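Local coordinates for surface-associated protein CshA (Streptococcus gordonii, PDB 5L2D), which binds host fibronectin as a cell-wall-anchored surface adhesin, represented here by its non-repetitive domain 2, at residues A[60-65]-A[88-93]; A[96-101]-A[133-138]; A[172-177]-A[245-250]. One frame throughout, in Å; residues are numbered along the deposited sequence.

Interaction 1: A[60-65]-A[88-93]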
loop_
_atom_site.group_PDB
_atom_site.type_symbol
_atom_site.label_atom_id
_atom_site.label_comp_id
_atom_site.label_asym_id
_atom_site.label_seq_id
_atom_site.Cartn_x
_atom_site.Cartn_y
_atom_site.Cartn_z
ATOM N N THR A 60 -0.932 -7.473 -10.763
ATOM C CA THR A 60 -2.105 -8.319 -11.031
ATOM C C THR A 60 -3.397 -7.598 -10.843
ATOM O O THR A 60 -4.418 -8.112 -11.230
ATOM C CB THR A 60 -2.178 -9.558 -10.129
ATOM O OG1 THR A 60 -2.424 -9.170 -8.779
ATOM C CG2 THR A 60 -0.889 -10.314 -10.182
ATOM N N GLU A 61 -3.371 -6.443 -10.196
ATOM C CA GLU A 61 -4.606 -5.775 -9.850
ATOM C C GLU A 61 -4.412 -4.307 -9.484
ATOM O O GLU A 61 -3.414 -3.916 -8.870
ATOM C CB GLU A 61 -5.311 -6.506 -8.709
ATOM C CG GLU A 61 -6.755 -6.056 -8.587
ATOM C CD GLU A 61 -7.640 -7.010 -7.803
ATOM O OE1 GLU A 61 -7.382 -7.193 -6.592
ATOM O OE2 GLU A 61 -8.620 -7.540 -8.389
ATOM N N LEU A 62 -5.383 -3.501 -9.885
ATOM C CA LEU A 62 -5.473 -2.102 -9.471
ATOM C C LEU A 62 -6.848 -1.793 -8.855
ATOM O O LEU A 62 -7.717 -1.266 -9.518
ATOM C CB LEU A 62 -5.205 -1.187 -10.666
ATOM C CG LEU A 62 -3.767 -1.192 -11.173
ATOM C CD1 LEU A 62 -3.639 -0.523 -12.544
ATOM C CD2 LEU A 62 -2.843 -0.508 -10.185
ATOM N N LYS A 63 -7.048 -2.137 -7.593
ATOM C CA LYS A 63 -8.270 -1.786 -6.921
ATOM C C LYS A 63 -7.951 -1.339 -5.515
ATOM O O LYS A 63 -6.904 -1.701 -4.966
ATOM C CB LYS A 63 -9.195 -2.977 -6.849
ATOM C CG LYS A 63 -9.746 -3.475 -8.169
ATOM C CD LYS A 63 -10.668 -4.670 -7.891
ATOM C CE LYS A 63 -11.507 -5.067 -9.107
ATOM N NZ LYS A 63 -12.359 -3.952 -9.625
ATOM N N PRO A 64 -8.858 -0.551 -4.920
ATOM C CA PRO A 64 -8.729 -0.036 -3.568
ATOM C C PRO A 64 -9.159 -1.010 -2.510
ATOM O O PRO A 64 -9.848 -1.976 -2.818
ATOM C CB PRO A 64 -9.707 1.124 -3.566
ATOM C CG PRO A 64 -10.791 0.666 -4.477
ATOM C CD PRO A 64 -9.995 0.091 -5.608
ATOM N N PHE A 65 -8.812 -0.668 -1.269
ATOM C CA PHE A 65 -8.989 -1.527 -0.111
ATOM C C PHE A 65 -10.393 -1.944 0.140
ATOM O O PHE A 65 -10.622 -3.066 0.623
ATOM C CB PHE A 65 -8.530 -0.840 1.136
ATOM C CG PHE A 65 -8.380 -1.751 2.318
ATOM C CD1 PHE A 65 -7.417 -2.709 2.342
ATOM C CD2 PHE A 65 -9.165 -1.597 3.447
ATOM C CE1 PHE A 65 -7.221 -3.505 3.460
ATOM C CE2 PHE A 65 -8.985 -2.398 4.574
ATOM C CZ PHE A 65 -8.003 -3.361 4.575
ATOM N N ALA A 88 -15.072 -1.900 -6.955
ATOM C CA ALA A 88 -14.588 -0.541 -6.788
ATOM C C ALA A 88 -13.367 -0.402 -7.639
ATOM O O ALA A 88 -12.580 -1.342 -7.737
ATOM C CB ALA A 88 -14.222 -0.285 -5.346
ATOM N N ILE A 89 -13.195 0.757 -8.251
ATOM C CA ILE A 89 -11.925 1.023 -8.919
ATOM C C ILE A 89 -11.176 2.119 -8.199
ATOM O O ILE A 89 -11.684 2.712 -7.255
ATOM C CB ILE A 89 -12.101 1.376 -10.391
ATOM C CG1 ILE A 89 -13.164 2.484 -10.577
ATOM C CG2 ILE A 89 -12.479 0.117 -11.146
ATOM C CD1 ILE A 89 -12.771 3.549 -11.576
ATOM N N ASN A 90 -9.933 2.317 -8.611
ATOM C CA ASN A 90 -9.083 3.350 -8.057
ATOM C C ASN A 90 -9.732 4.682 -8.436
ATOM O O ASN A 90 -9.979 4.942 -9.628
ATOM C CB ASN A 90 -7.649 3.233 -8.625
ATOM C CG ASN A 90 -6.822 2.063 -8.025
ATOM O OD1 ASN A 90 -7.240 1.329 -7.119
ATOM N ND2 ASN A 90 -5.621 1.905 -8.543
ATOM N N SER A 91 -10.035 5.501 -7.421
ATOM C CA SER A 91 -10.883 6.700 -7.567
ATOM C C SER A 91 -10.367 7.923 -6.864
ATOM O O SER A 91 -9.589 7.820 -5.930
ATOM C CB SER A 91 -12.224 6.433 -6.916
ATOM O OG SER A 91 -12.991 5.615 -7.726
ATOM N N TYR A 92 -10.871 9.085 -7.267
ATOM C CA TYR A 92 -10.847 10.254 -6.374
ATOM C C TYR A 92 -11.854 10.092 -5.253
ATOM O O TYR A 92 -12.916 9.504 -5.478
ATOM C CB TYR A 92 -11.168 11.530 -7.135
ATOM C CG TYR A 92 -10.023 11.934 -8.000
ATOM C CD1 TYR A 92 -8.839 12.426 -7.441
ATOM C CD2 TYR A 92 -10.091 11.773 -9.374
ATOM C CE1 TYR A 92 -7.761 12.778 -8.248
ATOM C CE2 TYR A 92 -9.027 12.116 -10.189
ATOM C CZ TYR A 92 -7.876 12.615 -9.625
ATOM O OH TYR A 92 -6.863 12.944 -10.459
ATOM N N LEU A 93 -11.522 10.624 -4.066
ATOM C CA LEU A 93 -12.441 10.650 -2.909
ATOM C C LEU A 93 -13.711 11.473 -3.234
ATOM O O LEU A 93 -13.613 12.517 -3.863
ATOM C CB LEU A 93 -11.731 11.271 -1.726
ATOM C CG LEU A 93 -10.436 10.607 -1.290
ATOM C CD1 LEU A 93 -9.735 11.455 -0.244
ATOM C CD2 LEU A 93 -10.725 9.225 -0.752
#
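Lys63 and Ala88 make the hydrogen bond of this contact, with Lys63 NZ donating to Ala88 O at 3.2 Å. The ammonium does not sit on a carbonyl lone pair; it comes in from above, 45° out of the carbonyl plane. The aliphatic chain of Lys63 runs past the same oxygen on the way, and Lys63 CG is 3.6 Å from Ala88 O. The bend that brings NZ in is at the last torsion (chi4 -58°), the chain being extended up to that point. Within 88-93, Ser91 OG donates to Ile89 O at 3.2 Å, well above that carbonyl's plane.

The Asn90 amide makes close polar contacts without bonding across. Asn90 OD1 lies 3.2 Å from Lys63 C and also near Pro64 N, which has no hydrogen to give. The true partner of OD1 is the backbone N of Gly141, on strand 138-150. The same amide lies against Leu62, with Asn90 ND2 3.8 Å from Leu62 CB, the two side chains crossing at about a right angle.

Packing centres on the Pro64 ring. Pro64 CG meets the methyl of Ala88, 3.7 Å from Ala88 CB, while Pro64 CD lies 3.5 Å from Ile89 C, over the backbone rather than a side chain.

Both segments are tied to strand 138-150: Thr60 and Glu61 face Lys143 together as a classic beta bulge, and Ser91 bonds to Asn139. Thr60 OG1 also bonds Glu265 of the second subunit. The chemistry is thus one lysine-to-carbonyl bond, a proline-alanine patch and an asparagine whose OD1 is bonded to strand 138-150, which suggests that the two segments are probably held more by that shared neighbour than by each other.

Interaction 2: A[96-101]-A[133-138]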
loop_
_atom_site.group_PDB
_atom_site.type_symbol
_atom_site.label_atom_id
_atom_site.label_comp_id
_atom_site.label_asym_id
_atom_site.label_seq_id
_atom_site.Cartn_x
_atom_site.Cartn_y
_atom_site.Cartn_z
ATOM N N TYR A 96 -14.482 15.771 -4.112
ATOM C CA TYR A 96 -13.254 16.475 -4.389
ATOM C C TYR A 96 -13.401 16.896 -5.850
ATOM O O TYR A 96 -14.127 16.267 -6.639
ATOM C CB TYR A 96 -12.052 15.578 -4.110
ATOM C CG TYR A 96 -10.729 16.028 -4.701
ATOM C CD1 TYR A 96 -9.802 16.764 -3.946
ATOM C CD2 TYR A 96 -10.380 15.673 -6.007
ATOM C CE1 TYR A 96 -8.577 17.141 -4.493
ATOM C CE2 TYR A 96 -9.167 16.048 -6.565
ATOM C CZ TYR A 96 -8.264 16.776 -5.815
ATOM O OH TYR A 96 -7.051 17.129 -6.389
ATOM N N LYS A 97 -12.755 17.998 -6.187
ATOM C CA LYS A 97 -13.005 18.684 -7.460
ATOM C C LYS A 97 -12.899 17.835 -8.758
ATOM O O LYS A 97 -13.528 18.151 -9.771
ATOM C CB LYS A 97 -12.143 19.952 -7.534
ATOM C CG LYS A 97 -10.689 19.790 -7.128
ATOM C CD LYS A 97 -9.875 19.348 -8.326
ATOM C CE LYS A 97 -9.256 20.525 -9.058
ATOM N NZ LYS A 97 -8.036 20.950 -8.324
ATOM N N ASP A 98 -12.132 16.753 -8.725
ATOM C CA ASP A 98 -12.052 15.845 -9.873
ATOM C C ASP A 98 -12.833 14.532 -9.708
ATOM O O ASP A 98 -12.774 13.654 -10.581
ATOM C CB ASP A 98 -10.589 15.553 -10.192
ATOM C CG ASP A 98 -9.800 16.812 -10.465
ATOM O OD1 ASP A 98 -10.248 17.599 -11.326
ATOM O OD2 ASP A 98 -8.746 17.018 -9.815
ATOM N N TYR A 99 -13.599 14.391 -8.637
ATOM C CA TYR A 99 -14.389 13.186 -8.518
ATOM C C TYR A 99 -15.145 12.853 -9.805
ATOM O O TYR A 99 -15.888 13.678 -10.310
ATOM C CB TYR A 99 -15.391 13.284 -7.407
ATOM C CG TYR A 99 -16.112 11.989 -7.271
ATOM C CD1 TYR A 99 -15.431 10.848 -6.836
ATOM C CD2 TYR A 99 -17.455 11.873 -7.610
ATOM C CE1 TYR A 99 -16.069 9.623 -6.714
ATOM C CE2 TYR A 99 -18.113 10.652 -7.480
ATOM C CZ TYR A 99 -17.415 9.533 -7.032
ATOM O OH TYR A 99 -18.059 8.330 -6.907
ATOM N N GLY A 100 -14.957 11.634 -10.311
ATOM C CA GLY A 100 -15.572 11.187 -11.572
ATOM C C GLY A 100 -14.629 11.273 -12.768
ATOM O O GLY A 100 -14.819 10.589 -13.775
ATOM N N LYS A 101 -13.648 12.167 -12.682
ATOM C CA LYS A 101 -12.543 12.160 -13.606
ATOM C C LYS A 101 -11.708 10.920 -13.182
ATOM O O LYS A 101 -11.673 10.525 -11.997
ATOM C CB LYS A 101 -11.762 13.494 -13.545
ATOM N N LEU A 133 0.927 7.232 -6.796
ATOM C CA LEU A 133 -0.142 7.701 -7.663
ATOM C C LEU A 133 -0.127 9.193 -7.498
ATOM O O LEU A 133 -0.465 9.689 -6.414
ATOM C CB LEU A 133 -1.494 7.151 -7.252
ATOM C CG LEU A 133 -2.572 7.399 -8.295
ATOM C CD1 LEU A 133 -3.813 6.614 -7.916
ATOM C CD2 LEU A 133 -2.921 8.865 -8.441
ATOM N N PRO A 134 0.269 9.912 -8.567
ATOM C CA PRO A 134 0.660 11.324 -8.526
ATOM C C PRO A 134 -0.515 12.319 -8.556
ATOM O O PRO A 134 -0.670 13.072 -9.507
ATOM C CB PRO A 134 1.495 11.450 -9.798
ATOM C CG PRO A 134 0.775 10.563 -10.769
ATOM C CD PRO A 134 0.352 9.376 -9.947
ATOM N N ASP A 135 -1.344 12.315 -7.525
ATOM C CA ASP A 135 -2.435 13.279 -7.430
ATOM C C ASP A 135 -3.146 13.050 -6.094
ATOM O O ASP A 135 -3.198 11.937 -5.587
ATOM C CB ASP A 135 -3.394 13.168 -8.634
ATOM C CG ASP A 135 -4.359 14.365 -8.769
ATOM O OD1 ASP A 135 -4.146 15.458 -8.192
ATOM O OD2 ASP A 135 -5.353 14.203 -9.493
ATOM N N ASP A 136 -3.681 14.124 -5.534
ATOM C CA ASP A 136 -4.223 14.120 -4.186
ATOM C C ASP A 136 -5.570 13.434 -4.120
ATOM O O ASP A 136 -6.226 13.254 -5.141
ATOM C CB ASP A 136 -4.363 15.566 -3.676
ATOM C CG ASP A 136 -3.014 16.334 -3.646
ATOM O OD1 ASP A 136 -1.915 15.706 -3.547
ATOM O OD2 ASP A 136 -3.078 17.586 -3.713
ATOM N N ALA A 137 -5.964 13.032 -2.915
ATOM C CA ALA A 137 -7.369 12.689 -2.615
ATOM C C ALA A 137 -7.896 11.505 -3.419
ATOM O O ALA A 137 -8.936 11.585 -4.106
ATOM C CB ALA A 137 -8.261 13.899 -2.797
ATOM N N VAL A 138 -7.175 10.394 -3.275
ATOM C CA VAL A 138 -7.488 9.143 -3.967
ATOM C C VAL A 138 -7.545 7.982 -2.976
ATOM O O VAL A 138 -6.819 7.942 -1.990
ATOM C CB VAL A 138 -6.461 8.832 -5.063
ATOM C CG1 VAL A 138 -6.841 9.515 -6.358
ATOM C CG2 VAL A 138 -5.078 9.295 -4.618
#
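The methyl of Ala137 packs over one face of the Tyr96 ring, a CH-pi contact in which Ala137 CB lies 3.7 Å from the ring centroid and 22° off the normal. The methyl is offset toward the rim of the ring, nearest to CD1 (Ala137 CB to Tyr96 CD1 3.5 Å). On the opposite face sits Lys97 CG of the same segment, 4.0 Å above the plane, so the ring is sandwiched between its sequence neighbour and Ala137. Having CG anti to the backbone N (chi1 164°) carries the Tyr96 ring across to the other segment.

At the far end of that ring the contacts are loose. Tyr96 OH is 3.8 Å from Asp135 OD1, no hydrogen bond, with Asp136 CB a little further off. Asp98 faces Asp135 as well, Asp98 OD2 to Asp135 OD2 being 4.4 Å; two like charges this close would probably make ionisation of both somewhat costlier.

Behind these side chains are the turns that present them. Residues 96-99 form a type I beta turn closed by Tyr99 N to Tyr96 O at 2.8 Å, overlapped by a type II turn from Asp98 to Lys101. Across the contact, Pro134 centres an inverse gamma turn, and Asp135 OD1 takes a weak bond from Asp136 N.

Outward, the Tyr96 ring also meets Tyr92 of strand 91-92, the planes about 15° apart. Ala137 bonds through its backbone to Leu93, just beyond that strand, and Val138 opens strand 138-150, which pairs antiparallel with a strand of the second subunit.

Interaction 3: A[172-177]-A[245-250]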
loop_
_atom_site.group_PDB
_atom_site.type_symbol
_atom_site.label_atom_id
_atom_site.label_comp_id
_atom_site.label_asym_id
_atom_site.label_seq_id
_atom_site.Cartn_x
_atom_site.Cartn_y
_atom_site.Cartn_z
ATOM N N TYR A 172 -4.163 7.051 5.074
ATOM C CA TYR A 172 -4.203 5.599 5.362
ATOM C C TYR A 172 -3.261 4.786 4.449
ATOM O O TYR A 172 -3.414 4.819 3.237
ATOM C CB TYR A 172 -5.623 5.103 5.161
ATOM C CG TYR A 172 -6.654 5.587 6.156
ATOM C CD1 TYR A 172 -6.553 5.247 7.496
ATOM C CD2 TYR A 172 -7.762 6.346 5.747
ATOM C CE1 TYR A 172 -7.496 5.666 8.418
ATOM C CE2 TYR A 172 -8.723 6.764 6.667
ATOM C CZ TYR A 172 -8.572 6.422 7.999
ATOM O OH TYR A 172 -9.488 6.785 8.939
ATOM N N GLY A 173 -2.283 4.077 5.017
ATOM C CA GLY A 173 -1.343 3.280 4.214
ATOM C C GLY A 173 -1.250 1.847 4.710
ATOM O O GLY A 173 -0.692 1.613 5.776
ATOM N N ILE A 174 -1.793 0.893 3.938
ATOM C CA ILE A 174 -1.862 -0.530 4.344
ATOM C C ILE A 174 -1.048 -1.470 3.444
ATOM O O ILE A 174 -1.080 -1.353 2.202
ATOM C CB ILE A 174 -3.314 -1.040 4.312
ATOM C CG1 ILE A 174 -4.227 -0.078 5.068
ATOM C CG2 ILE A 174 -3.381 -2.457 4.876
ATOM C CD1 ILE A 174 -5.702 -0.447 5.068
ATOM N N PHE A 175 -0.353 -2.408 4.070
ATOM C CA PHE A 175 0.402 -3.403 3.336
ATOM C C PHE A 175 -0.176 -4.821 3.538
ATOM O O PHE A 175 -0.343 -5.260 4.660
ATOM C CB PHE A 175 1.842 -3.407 3.813
ATOM C CG PHE A 175 2.526 -2.078 3.749
ATOM C CD1 PHE A 175 3.152 -1.668 2.612
ATOM C CD2 PHE A 175 2.588 -1.266 4.867
ATOM C CE1 PHE A 175 3.798 -0.463 2.571
ATOM C CE2 PHE A 175 3.236 -0.058 4.840
ATOM C CZ PHE A 175 3.841 0.341 3.685
ATOM N N THR A 176 -0.463 -5.535 2.457
ATOM C CA THR A 176 -0.906 -6.931 2.550
ATOM C C THR A 176 0.078 -7.931 1.938
ATOM O O THR A 176 0.763 -7.620 0.974
ATOM C CB THR A 176 -2.191 -7.172 1.792
ATOM O OG1 THR A 176 -1.914 -7.040 0.413
ATOM C CG2 THR A 176 -3.252 -6.211 2.191
ATOM N N THR A 177 0.099 -9.138 2.488
ATOM C CA THR A 177 0.930 -10.206 1.959
ATOM C C THR A 177 0.124 -11.500 1.952
ATOM O O THR A 177 -0.938 -11.583 2.594
ATOM C CB THR A 177 2.219 -10.380 2.782
ATOM O OG1 THR A 177 3.037 -11.414 2.232
ATOM C CG2 THR A 177 1.894 -10.732 4.183
ATOM N N PHE A 245 -0.400 -5.257 7.660
ATOM C CA PHE A 245 0.219 -4.196 8.448
ATOM C C PHE A 245 -0.492 -2.910 8.181
ATOM O O PHE A 245 -0.297 -2.276 7.147
ATOM C CB PHE A 245 1.623 -4.066 8.072
ATOM C CG PHE A 245 2.392 -3.295 9.024
ATOM C CD1 PHE A 245 2.488 -3.721 10.323
ATOM C CD2 PHE A 245 3.078 -2.153 8.620
ATOM C CE1 PHE A 245 3.259 -3.011 11.226
ATOM C CE2 PHE A 245 3.848 -1.447 9.510
ATOM C CZ PHE A 245 3.940 -1.869 10.818
ATOM N N GLY A 246 -1.415 -2.625 9.110
ATOM C CA GLY A 246 -2.603 -1.763 8.891
ATOM C C GLY A 246 -1.908 -0.481 9.044
ATOM O O GLY A 246 -0.703 -0.536 9.318
ATOM N N PRO A 247 -2.622 0.636 8.878
ATOM C CA PRO A 247 -2.088 2.004 8.819
ATOM C C PRO A 247 -1.311 2.475 10.075
ATOM O O PRO A 247 -1.865 2.486 11.174
ATOM C CB PRO A 247 -3.343 2.849 8.630
ATOM C CG PRO A 247 -4.417 2.064 9.286
ATOM C CD PRO A 247 -4.091 0.638 8.927
ATOM N N ILE A 248 -0.033 2.816 9.890
ATOM C CA ILE A 248 0.759 3.531 10.898
ATOM C C ILE A 248 0.927 5.034 10.626
ATOM O O ILE A 248 0.581 5.555 9.567
ATOM C CB ILE A 248 2.185 3.000 10.994
ATOM C CG1 ILE A 248 2.888 3.044 9.627
ATOM C CG2 ILE A 248 2.161 1.631 11.602
ATOM C CD1 ILE A 248 4.380 3.288 9.702
ATOM N N ILE A 249 1.487 5.703 11.625
ATOM C CA ILE A 249 1.963 7.089 11.554
ATOM C C ILE A 249 3.489 7.135 11.788
ATOM O O ILE A 249 4.044 6.513 12.740
ATOM C CB ILE A 249 1.160 7.910 12.571
ATOM C CG1 ILE A 249 -0.041 8.515 11.851
ATOM C CG2 ILE A 249 1.999 8.959 13.256
ATOM C CD1 ILE A 249 -1.067 9.124 12.777
ATOM N N SER A 250 4.190 7.835 10.902
ATOM C CA SER A 250 5.650 7.881 11.033
ATOM C C SER A 250 6.074 8.938 12.052
ATOM O O SER A 250 5.359 9.923 12.285
ATOM C CB SER A 250 6.354 8.073 9.683
ATOM O OG SER A 250 7.176 6.935 9.423
#
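Phe175 O takes the N-H of Phe245 at 3.0 Å, in the plane of its carbonyl, and also receives a weak bond from Trp182 NE1. The return bond, Phe175 N to Phe245 O at 3.1 Å, is almost straight at the hydrogen (174°). Together the two make Phe175 and Phe245 an antiparallel hydrogen-bonded pair.

Both phenyl groups lie on one face of the sheet, side by side and pointing the same way. They touch at their rims: Phe175 CD2 lies in the plane of the Phe245 ring at its edge, 3.9 Å from Phe245 CD2. With CG anti to the carbonyl carbon in Phe175 (chi1 -55°) and anti to the backbone N in Phe245 (chi1 -165°), the two rings are brought alongside each other. Phe245 O in turn meets the edge of the Phe175 ring.

Strand 244-250 is the middle one of a three-stranded antiparallel sheet, with 172-177 along one side and 198-200 along the other. The sheet does not stop at 172-177, because a strand of the second subunit pairs antiparallel with it and Phe268 of that subunit meets the Phe175 ring.

Between these two segments the regular bonding lapses at Gly246 and Pro247, where the strand is interrupted; the proline has no N-H to give. In its place Pro247 CA makes a CA-H...O contact with Gly173 O at 3.4 Å. The proline ring then packs against the side chains next to it: Pro247 CD lies alongside Ile174 CG1 at 3.9 Å, while Pro247 CB comes up to the edge of the Tyr172 ring, 4.2 Å from Tyr172 CD1. The other branch of Ile174 turns toward the Gly246 backbone, Ile174 CG2 standing 4.1 Å from Gly246 CA.

In the fold
Interaction 3 is the buried contact of the three, strand pairing close to the centre of the chain; interaction 1 is partly buried and interaction 2 lies at the surface. Interactions 1 and 2 share an element, since strand 138-150 holds both segments of the first and begins at the end of 133-138. They also touch directly, Ser91 and Tyr92 of the first packing on Val138 and Tyr99 of the second. Interaction 3 belongs to another sheet of the chain and meets interaction 1 through Phe65 and Ile174, but does not touch interaction 2. Chemistry follows place: paired backbone bonds and phenyl rings inside, a lysine-carbonyl bond midway, and a methyl on a tyrosine face, with aspartates near its hydroxyl, outside. All three reach the second subunit.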